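WbbM protein (Klebsiella pneumoniae, PDB 6U4B) is a trimeric, bifunctional glycosyltransferase that acts as an O-antigen polymerase and binds magnesium. Local coordinates at residues 150-155 against 216-221; 192-197 against 227-232; 199-204 against 262-267. All blocks are in the same frame, centred on the assembly; numbering follows the deposited sequence.

Interaction 1. Residues 150-155 against 216-221; sequences IDILLP and FVMRKD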
loop_
_atom_site.group_PDB
_atom_site.type_symbol
_atom_site.label_atom_id
_atom_site.label_comp_id
_atom_site.label_asym_id
_atom_site.label_seq_id
_atom_site.Cartn_x
_atom_site.Cartn_y
_atom_site.Cartn_z
ATOM N N ILE A 150 52.476 -36.705 15.206
ATOM C CA ILE A 150 52.877 -35.664 14.270
ATOM C C ILE A 150 52.326 -34.328 14.742
ATOM O O ILE A 150 51.231 -34.246 15.309
ATOM C CB ILE A 150 52.396 -35.997 12.841
ATOM C CG1 ILE A 150 52.756 -37.438 12.480
ATOM C CG2 ILE A 150 53.012 -35.041 11.825
ATOM C CD1 ILE A 150 54.247 -37.728 12.532
ATOM N N ASP A 151 53.098 -33.266 14.509
ATOM C CA ASP A 151 52.660 -31.918 14.849
ATOM C C ASP A 151 51.872 -31.267 13.715
ATOM O O ASP A 151 50.802 -30.696 13.947
ATOM C CB ASP A 151 53.862 -31.044 15.214
ATOM C CG ASP A 151 54.586 -31.528 16.455
ATOM O OD1 ASP A 151 55.738 -31.995 16.332
ATOM O OD2 ASP A 151 53.998 -31.448 17.560
ATOM N N ILE A 152 52.387 -31.348 12.490
ATOM C CA ILE A 152 51.775 -30.705 11.331
ATOM C C ILE A 152 51.825 -31.667 10.154
ATOM O O ILE A 152 52.877 -32.247 9.866
ATOM C CB ILE A 152 52.481 -29.385 10.958
ATOM C CG1 ILE A 152 52.370 -28.363 12.090
ATOM C CG2 ILE A 152 51.901 -28.810 9.670
ATOM C CD1 ILE A 152 53.116 -27.082 11.817
ATOM N N LEU A 153 50.693 -31.824 9.467
ATOM C CA LEU A 153 50.616 -32.564 8.215
ATOM C C LEU A 153 50.202 -31.604 7.111
ATOM O O LEU A 153 49.394 -30.698 7.341
ATOM C CB LEU A 153 49.624 -33.732 8.305
ATOM C CG LEU A 153 49.817 -34.755 9.431
ATOM C CD1 LEU A 153 49.127 -34.314 10.718
ATOM C CD2 LEU A 153 49.320 -36.119 8.994
ATOM N N LEU A 154 50.755 -31.802 5.912
ATOM C CA LEU A 154 50.510 -30.882 4.805
ATOM C C LEU A 154 51.048 -31.482 3.507
ATOM O O LEU A 154 51.710 -32.525 3.544
ATOM C CB LEU A 154 51.129 -29.507 5.103
ATOM C CG LEU A 154 52.632 -29.234 5.170
ATOM C CD1 LEU A 154 52.854 -27.744 5.396
ATOM C CD2 LEU A 154 53.292 -30.024 6.271
ATOM N N PRO A 155 50.759 -30.887 2.337
ATOM C CA PRO A 155 51.253 -31.470 1.082
ATOM C C PRO A 155 52.754 -31.338 0.898
ATOM O O PRO A 155 53.440 -30.724 1.724
ATOM C CB PRO A 155 50.497 -30.675 0.009
ATOM C CG PRO A 155 50.122 -29.409 0.666
ATOM C CD PRO A 155 49.809 -29.793 2.076
ATOM N N PHE A 216 46.159 -28.109 5.308
ATOM C CA PHE A 216 47.026 -28.665 6.338
ATOM C C PHE A 216 46.176 -29.298 7.428
ATOM O O PHE A 216 44.967 -29.073 7.512
ATOM C CB PHE A 216 47.949 -27.593 6.940
ATOM C CG PHE A 216 47.215 -26.416 7.538
ATOM C CD1 PHE A 216 47.090 -25.229 6.835
ATOM C CD2 PHE A 216 46.656 -26.496 8.805
ATOM C CE1 PHE A 216 46.421 -24.145 7.383
ATOM C CE2 PHE A 216 45.985 -25.420 9.357
ATOM C CZ PHE A 216 45.868 -24.242 8.647
ATOM N N VAL A 217 46.837 -30.100 8.258
ATOM C CA VAL A 217 46.307 -30.558 9.536
ATOM C C VAL A 217 47.394 -30.322 10.574
ATOM O O VAL A 217 48.533 -30.767 10.392
ATOM C CB VAL A 217 45.907 -32.048 9.510
ATOM C CG1 VAL A 217 45.177 -32.422 10.796
ATOM C CG2 VAL A 217 45.055 -32.367 8.289
ATOM N N MET A 218 47.059 -29.616 11.652
ATOM C CA MET A 218 48.051 -29.340 12.681
ATOM C C MET A 218 47.431 -29.487 14.062
ATOM O O MET A 218 46.207 -29.524 14.223
ATOM C CB MET A 218 48.673 -27.949 12.517
ATOM C CG MET A 218 47.698 -26.804 12.640
ATOM S SD MET A 218 48.540 -25.215 12.510
ATOM C CE MET A 218 49.198 -25.306 10.849
ATOM N N ARG A 219 48.308 -29.575 15.060
ATOM C CA ARG A 219 47.892 -29.777 16.437
ATOM C C ARG A 219 47.121 -28.567 16.952
ATOM O O ARG A 219 47.342 -27.429 16.525
ATOM C CB ARG A 219 49.111 -30.045 17.323
ATOM C CG ARG A 219 48.770 -30.527 18.724
ATOM C CD ARG A 219 49.231 -31.955 18.950
ATOM N NE ARG A 219 50.678 -32.041 19.127
ATOM C CZ ARG A 219 51.332 -33.166 19.392
ATOM N NH1 ARG A 219 52.650 -33.150 19.542
ATOM N NH2 ARG A 219 50.670 -34.310 19.508
ATOM N N LYS A 220 46.206 -28.835 17.887
ATOM C CA LYS A 220 45.317 -27.807 18.422
ATOM C C LYS A 220 46.088 -26.593 18.933
ATOM O O LYS A 220 45.723 -25.446 18.653
ATOM C CB LYS A 220 44.460 -28.410 19.536
ATOM C CG LYS A 220 43.672 -27.414 20.369
ATOM C CD LYS A 220 43.007 -28.133 21.534
ATOM C CE LYS A 220 42.467 -27.167 22.574
ATOM N NZ LYS A 220 42.039 -27.881 23.811
ATOM N N ASP A 221 47.168 -26.829 19.681
ATOM C CA ASP A 221 47.927 -25.715 20.243
ATOM C C ASP A 221 48.721 -24.980 19.169
ATOM O O ASP A 221 48.872 -23.754 19.233
ATOM C CB ASP A 221 48.845 -26.219 21.352
ATOM C CG ASP A 221 48.080 -26.586 22.607
ATOM O OD1 ASP A 221 47.138 -25.843 22.970
ATOM O OD2 ASP A 221 48.416 -27.615 23.235
#
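Arg219 and Asp151 close one end of an antiparallel strand pair, and the path of the arginine shows how a long side chain is folded back over its partner strand. Its CG is turned opposite the backbone N (chi1 -169°). CB lies beside the Asp151 carbonyl, whose O also accepts the Arg219 N-H. The chain then bends at chi2 and chi3, which brings NE within 3.7 Å of Asp151 OD2 and leaves NH1 2.9 Å from the same oxygen. This is a salt bridge, though its hydrogen bond is weak, and the two planar groups stand 76° apart. Ile150 O lies over one face of the guanidinium. The other oxygen of the carboxylate, OD1, is held by Lys276 N.

Deeper in, Leu153 and Val217 form a hydrogen-bonded pair, with Leu153 N 2.6 Å from Val217 O and Val217 N 2.8 Å from Leu153 O. On the opposite sheet face, Ile152 CG1 packs against Met218 CB at 3.7 Å, their side chains running the same way. Strand 152-159 also pairs in parallel with strand 277-285, and 216-219 with 97-102, so this is an inner antiparallel step in the mixed sheet of an alpha/beta domain.

Interaction 2. Residues 192-197 against 227-232; sequences KLYPEY and SEWLFS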
loop_
_atom_site.group_PDB
_atom_site.type_symbol
_atom_site.label_atom_id
_atom_site.label_comp_id
_atom_site.label_asym_id
_atom_site.label_seq_id
_atom_site.Cartn_x
_atom_site.Cartn_y
_atom_site.Cartn_z
ATOM N N LYS A 192 58.481 -5.891 12.335
ATOM C CA LYS A 192 58.194 -4.972 13.432
ATOM C C LYS A 192 57.501 -5.683 14.587
ATOM O O LYS A 192 57.921 -5.561 15.743
ATOM C CB LYS A 192 57.336 -3.809 12.937
ATOM C CG LYS A 192 56.817 -2.926 14.061
ATOM C CD LYS A 192 55.694 -2.011 13.604
ATOM C CE LYS A 192 56.198 -0.927 12.668
ATOM N NZ LYS A 192 55.102 0.013 12.290
ATOM N N LEU A 193 56.436 -6.428 14.296
ATOM C CA LEU A 193 55.654 -7.061 15.350
ATOM C C LEU A 193 56.370 -8.252 15.968
ATOM O O LEU A 193 56.237 -8.486 17.175
ATOM C CB LEU A 193 54.289 -7.492 14.805
ATOM C CG LEU A 193 53.367 -6.349 14.362
ATOM C CD1 LEU A 193 51.995 -6.879 13.980
ATOM C CD2 LEU A 193 53.259 -5.297 15.457
ATOM N N TYR A 194 57.138 -8.999 15.175
ATOM C CA TYR A 194 57.809 -10.214 15.634
ATOM C C TYR A 194 59.263 -10.183 15.176
ATOM O O TYR A 194 59.631 -10.834 14.188
ATOM C CB TYR A 194 57.088 -11.460 15.122
ATOM C CG TYR A 194 55.618 -11.496 15.472
ATOM C CD1 TYR A 194 55.196 -11.901 16.731
ATOM C CD2 TYR A 194 54.652 -11.129 14.543
ATOM C CE1 TYR A 194 53.853 -11.938 17.057
ATOM C CE2 TYR A 194 53.305 -11.164 14.860
ATOM C CZ TYR A 194 52.912 -11.569 16.118
ATOM O OH TYR A 194 51.575 -11.605 16.439
ATOM N N PRO A 195 60.118 -9.433 15.876
ATOM C CA PRO A 195 61.531 -9.360 15.468
ATOM C C PRO A 195 62.232 -10.708 15.434
ATOM O O PRO A 195 63.190 -10.876 14.667
ATOM C CB PRO A 195 62.150 -8.433 16.525
ATOM C CG PRO A 195 61.007 -7.624 17.038
ATOM C CD PRO A 195 59.816 -8.537 17.006
ATOM N N GLU A 196 61.781 -11.678 16.230
ATOM C CA GLU A 196 62.425 -12.986 16.280
ATOM C C GLU A 196 62.231 -13.801 15.004
ATOM O O GLU A 196 62.764 -14.914 14.921
ATOM C CB GLU A 196 61.908 -13.781 17.483
ATOM C CG GLU A 196 60.436 -14.178 17.409
ATOM C CD GLU A 196 59.497 -13.108 17.940
ATOM O OE1 GLU A 196 59.809 -11.908 17.792
ATOM O OE2 GLU A 196 58.447 -13.470 18.513
ATOM N N TYR A 197 61.502 -13.285 14.016
ATOM C CA TYR A 197 61.231 -14.002 12.778
ATOM C C TYR A 197 62.121 -13.569 11.622
ATOM O O TYR A 197 61.980 -14.112 10.522
ATOM C CB TYR A 197 59.763 -13.821 12.370
ATOM C CG TYR A 197 58.798 -14.735 13.084
ATOM C CD1 TYR A 197 58.459 -14.517 14.413
ATOM C CD2 TYR A 197 58.215 -15.811 12.424
ATOM C CE1 TYR A 197 57.571 -15.348 15.070
ATOM C CE2 TYR A 197 57.323 -16.646 13.071
ATOM C CZ TYR A 197 57.007 -16.411 14.395
ATOM O OH TYR A 197 56.124 -17.238 15.046
ATOM N N SER A 227 47.172 -19.080 14.406
ATOM C CA SER A 227 46.035 -18.212 14.115
ATOM C C SER A 227 46.241 -16.819 14.700
ATOM O O SER A 227 46.071 -15.812 14.003
ATOM C CB SER A 227 44.746 -18.836 14.653
ATOM O OG SER A 227 44.507 -20.103 14.062
ATOM N N GLU A 228 46.601 -16.744 15.984
ATOM C CA GLU A 228 46.855 -15.446 16.605
ATOM C C GLU A 228 47.980 -14.711 15.891
ATOM O O GLU A 228 47.918 -13.490 15.707
ATOM C CB GLU A 228 47.189 -15.629 18.087
ATOM C CG GLU A 228 46.029 -16.117 18.940
ATOM C CD GLU A 228 46.465 -16.511 20.339
ATOM O OE1 GLU A 228 47.685 -16.660 20.564
ATOM O OE2 GLU A 228 45.588 -16.674 21.214
ATOM N N TRP A 229 49.009 -15.446 15.468
ATOM C CA TRP A 229 50.140 -14.835 14.781
ATOM C C TRP A 229 49.748 -14.365 13.385
ATOM O O TRP A 229 50.021 -13.218 13.008
ATOM C CB TRP A 229 51.295 -15.838 14.719
ATOM C CG TRP A 229 52.513 -15.373 13.975
ATOM C CD1 TRP A 229 53.567 -14.671 14.484
ATOM C CD2 TRP A 229 52.815 -15.608 12.595
ATOM N NE1 TRP A 229 54.502 -14.442 13.503
ATOM C CE2 TRP A 229 54.064 -15.010 12.334
ATOM C CE3 TRP A 229 52.149 -16.263 11.552
ATOM C CZ2 TRP A 229 54.661 -15.044 11.074
ATOM C CZ3 TRP A 229 52.742 -16.294 10.304
ATOM C CH2 TRP A 229 53.985 -15.689 10.074
ATOM N N LEU A 230 49.095 -15.232 12.607
ATOM C CA LEU A 230 48.782 -14.899 11.220
ATOM C C LEU A 230 47.836 -13.708 11.131
ATOM O O LEU A 230 48.076 -12.765 10.368
ATOM C CB LEU A 230 48.176 -16.109 10.510
ATOM C CG LEU A 230 47.659 -15.857 9.090
ATOM C CD1 LEU A 230 48.809 -15.578 8.132
ATOM C CD2 LEU A 230 46.808 -17.021 8.596
ATOM N N PHE A 231 46.752 -13.728 11.907
ATOM C CA PHE A 231 45.738 -12.693 11.757
ATOM C C PHE A 231 46.124 -11.382 12.426
ATOM O O PHE A 231 45.585 -10.338 12.050
ATOM C CB PHE A 231 44.391 -13.198 12.278
ATOM C CG PHE A 231 43.722 -14.165 11.346
ATOM C CD1 PHE A 231 43.067 -13.708 10.217
ATOM C CD2 PHE A 231 43.776 -15.530 11.578
ATOM C CE1 PHE A 231 42.462 -14.590 9.344
ATOM C CE2 PHE A 231 43.173 -16.420 10.707
ATOM C CZ PHE A 231 42.515 -15.949 9.589
ATOM N N SER A 232 47.048 -11.402 13.392
ATOM C CA SER A 232 47.604 -10.145 13.883
ATOM C C SER A 232 48.374 -9.431 12.780
ATOM O O SER A 232 48.327 -8.199 12.672
ATOM C CB SER A 232 48.509 -10.397 15.089
ATOM O OG SER A 232 49.717 -11.027 14.698
#
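Tyr194 and Trp229 meet where helix 180-193 has just ended, and Tyr197 joins them from the following 3-10 turn to make an aromatic cluster. Trp229 reaches out of helix 220-240 because its CG is opposite the backbone N (chi1 177°), which carries the indole toward the two tyrosines. Its five-membered ring does most of the touching. Trp229 CD1 sits over the centre of the Tyr194 ring, 3.5 Å from Tyr194 CE2, while the planes make an intermediate angle of 45°, so the pair is neither a parallel stack nor edge-to-face. Against Tyr197 the indole lies flatter: the planes are 23° apart in an offset stack, with Trp229 NE1 3.3 Å from Tyr197 CZ and placed toward the rim of the phenol. The six-membered ring of the indole contributes CZ2, which is 3.7 Å from Tyr197 CE2.

The far end of Tyr194 is fixed by a polar contact. Its hydroxyl OH donates to Ser232 OG at 2.6 Å, and that oxygen approaches at the edge of the tyrosine ring, in its plane. Ser232 OG occupies the position between its own backbone N and carbonyl carbon, from which it donates in turn to Trp229 O, 2.8 Å away within the helix. Leu193 CD1 adds a looser touch to Ser232 O.

Tyr265 of helix 253-272 also meets the indole, and Lys268 makes a cation-pi contact with Tyr197. Chemically, then, the junction couples broad ring surfaces to a short chain of hydrogen bonds: the aromatic faces supply apolar contact area, while the bonds from Tyr194 OH to Ser232 OG and on to Trp229 O tie the tyrosine hydroxyl to the same helix whose tryptophan its ring covers.

Interaction 3. Residues 199-204 against 262-267; sequences TAIKTF and FNIYII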
loop_
_atom_site.group_PDB
_atom_site.type_symbol
_atom_site.label_atom_id
_atom_site.label_comp_id
_atom_site.label_asym_id
_atom_site.label_seq_id
_atom_site.Cartn_x
_atom_site.Cartn_y
_atom_site.Cartn_z
ATOM N N THR A 199 65.202 -14.043 10.721
ATOM C CA THR A 199 65.981 -15.094 10.072
ATOM C C THR A 199 65.078 -16.080 9.338
ATOM O O THR A 199 65.435 -16.577 8.263
ATOM C CB THR A 199 66.850 -15.822 11.101
ATOM O OG1 THR A 199 67.737 -14.884 11.725
ATOM C CG2 THR A 199 67.679 -16.918 10.433
ATOM N N ALA A 200 63.901 -16.370 9.898
ATOM C CA ALA A 200 62.956 -17.246 9.213
ATOM C C ALA A 200 62.427 -16.598 7.940
ATOM O O ALA A 200 62.179 -17.283 6.940
ATOM C CB ALA A 200 61.805 -17.612 10.148
ATOM N N ILE A 201 62.247 -15.274 7.959
ATOM C CA ILE A 201 61.826 -14.559 6.755
ATOM C C ILE A 201 62.894 -14.667 5.675
ATOM O O ILE A 201 62.595 -14.931 4.502
ATOM C CB ILE A 201 61.513 -13.089 7.084
ATOM C CG1 ILE A 201 60.332 -12.996 8.053
ATOM C CG2 ILE A 201 61.233 -12.304 5.812
ATOM C CD1 ILE A 201 60.134 -11.609 8.634
ATOM N N LYS A 202 64.160 -14.458 6.055
ATOM C CA LYS A 202 65.253 -14.553 5.093
ATOM C C LYS A 202 65.378 -15.962 4.530
ATOM O O LYS A 202 65.625 -16.139 3.332
ATOM C CB LYS A 202 66.574 -14.141 5.743
ATOM C CG LYS A 202 66.672 -12.688 6.154
ATOM C CD LYS A 202 68.093 -12.375 6.599
ATOM C CE LYS A 202 68.223 -10.947 7.087
ATOM N NZ LYS A 202 67.452 -10.717 8.338
ATOM N N THR A 203 65.226 -16.974 5.387
ATOM C CA THR A 203 65.371 -18.357 4.945
ATOM C C THR A 203 64.347 -18.698 3.870
ATOM O O THR A 203 64.690 -19.255 2.820
ATOM C CB THR A 203 65.230 -19.305 6.136
ATOM O OG1 THR A 203 66.230 -19.000 7.115
ATOM C CG2 THR A 203 65.388 -20.752 5.691
ATOM N N PHE A 204 63.081 -18.358 4.113
ATOM C CA PHE A 204 62.033 -18.676 3.151
ATOM C C PHE A 204 62.198 -17.876 1.866
ATOM O O PHE A 204 62.088 -18.426 0.765
ATOM C CB PHE A 204 60.657 -18.419 3.762
ATOM C CG PHE A 204 59.549 -18.413 2.751
ATOM C CD1 PHE A 204 59.159 -19.587 2.129
ATOM C CD2 PHE A 204 58.912 -17.235 2.408
ATOM C CE1 PHE A 204 58.141 -19.589 1.190
ATOM C CE2 PHE A 204 57.895 -17.227 1.472
ATOM C CZ PHE A 204 57.508 -18.405 0.862
ATOM N N PHE A 262 52.578 -18.626 6.021
ATOM C CA PHE A 262 52.499 -20.001 6.500
ATOM C C PHE A 262 53.880 -20.650 6.529
ATOM O O PHE A 262 54.259 -21.301 7.510
ATOM C CB PHE A 262 51.534 -20.785 5.607
ATOM C CG PHE A 262 51.234 -22.179 6.088
ATOM C CD1 PHE A 262 50.765 -22.403 7.371
ATOM C CD2 PHE A 262 51.386 -23.263 5.238
ATOM C CE1 PHE A 262 50.479 -23.686 7.806
ATOM C CE2 PHE A 262 51.101 -24.546 5.665
ATOM C CZ PHE A 262 50.647 -24.757 6.951
ATOM N N ASN A 263 54.656 -20.462 5.459
ATOM C CA ASN A 263 56.004 -21.020 5.399
ATOM C C ASN A 263 56.936 -20.340 6.394
ATOM O O ASN A 263 57.731 -21.010 7.063
ATOM C CB ASN A 263 56.558 -20.892 3.983
ATOM C CG ASN A 263 55.911 -21.859 3.014
ATOM O OD1 ASN A 263 56.409 -22.966 2.802
ATOM N ND2 ASN A 263 54.798 -21.448 2.419
ATOM N N ILE A 264 56.868 -19.009 6.490
ATOM C CA ILE A 264 57.709 -18.284 7.439
ATOM C C ILE A 264 57.449 -18.772 8.858
ATOM O O ILE A 264 58.383 -18.943 9.654
ATOM C CB ILE A 264 57.473 -16.767 7.304
ATOM C CG1 ILE A 264 57.943 -16.275 5.930
ATOM C CG2 ILE A 264 58.167 -16.009 8.425
ATOM C CD1 ILE A 264 57.574 -14.838 5.635
ATOM N N TYR A 265 56.181 -19.027 9.188
ATOM C CA TYR A 265 55.836 -19.493 10.527
ATOM C C TYR A 265 56.379 -20.893 10.791
ATOM O O TYR A 265 56.916 -21.160 11.871
ATOM C CB TYR A 265 54.318 -19.461 10.713
ATOM C CG TYR A 265 53.849 -20.014 12.039
ATOM C CD1 TYR A 265 53.828 -19.221 13.179
ATOM C CD2 TYR A 265 53.425 -21.331 12.152
ATOM C CE1 TYR A 265 53.401 -19.724 14.394
ATOM C CE2 TYR A 265 52.997 -21.844 13.361
ATOM C CZ TYR A 265 52.987 -21.038 14.478
ATOM O OH TYR A 265 52.557 -21.551 15.681
ATOM N N ILE A 266 56.242 -21.801 9.820
ATOM C CA ILE A 266 56.721 -23.167 10.007
ATOM C C ILE A 266 58.237 -23.194 10.136
ATOM O O ILE A 266 58.786 -23.890 10.999
ATOM C CB ILE A 266 56.236 -24.066 8.854
ATOM C CG1 ILE A 266 54.727 -24.292 8.945
ATOM C CG2 ILE A 266 56.977 -25.400 8.860
ATOM C CD1 ILE A 266 54.172 -25.152 7.835
ATOM N N ILE A 267 58.937 -22.435 9.288
ATOM C CA ILE A 267 60.397 -22.422 9.325
ATOM C C ILE A 267 60.891 -21.926 10.677
ATOM O O ILE A 267 61.884 -22.433 11.216
ATOM C CB ILE A 267 60.945 -21.571 8.163
ATOM C CG1 ILE A 267 60.697 -22.279 6.827
ATOM C CG2 ILE A 267 62.429 -21.275 8.353
ATOM C CD1 ILE A 267 61.080 -21.458 5.623
#
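Phe204 packs across helix 253-272 with its ring spread over Asn263 and its CB against Ile267, and this is the dense half of the contact. The ring is placed there by a chi1 of 167°, which sets CG opposite the backbone N. Asn263 CB comes over one face, 3.5 Å from Phe204 CD1, and the asparagine amide lies almost parallel to the ring, their planes 15° apart. From an oblique direction Ile264 CG1 reaches Phe204 CD2 at 3.8 Å, the two side chains meeting at about a right angle, while Ile267 CD1 stands 3.6 Å from Phe204 CB. The polar end of Asn263 is satisfied beyond this interface: OD1 accepts from Tyr211 N and ND2 donates to Glu259 O. Ile201 points away at its CB, yet its CG1 still comes 3.7 Å from Ile264 CG2.

Toward the more exposed side the fit relaxes. Thr203 and Ile267 are both partly exposed, and they meet loosely, the Thr203 CG2 methyl 4.0 Å from Ile267 CG2. Thr203 OG1 instead bonds back to Thr199 O in its own helix, from the face of that carbonyl opposite to the one used by Thr203 N. Ala200 CB sits 3.7 Å from Ile264 O and also touches Ile267 CG2; its small size is consistent with the close approach of the helices, whose axes pass 8.5 Å apart at a crossing angle of 120°. This is apolar helix-helix packing in the helical layer of an alpha/beta fold, with Phe262 and Ile266 of helix 253-272 resting on Leu154 of the mixed sheet.

Interaction 1 belongs to the sheet, interaction 3 to the helices beside it, and interaction 2 to a helix end and 3-10 turn packed on helix 220-240. Interactions 1 and 3 are buried, whereas interaction 2 is only partly so. Helix 220-240 begins directly after the strand of interaction 1, where Arg219 holds the N-cap position, and further along it carries Trp229 and Ser232 into interaction 2. Phe262 connects interaction 3 to the sheet by packing on Phe216, Leu154 and Met218, while Tyr265 leads from the same helix into the aromatic cluster. Chemistry follows location: backbone bonds and an end salt bridge, apolar packing between crossed helices, and rings with a hydroxyl-mediated hydrogen-bond chain.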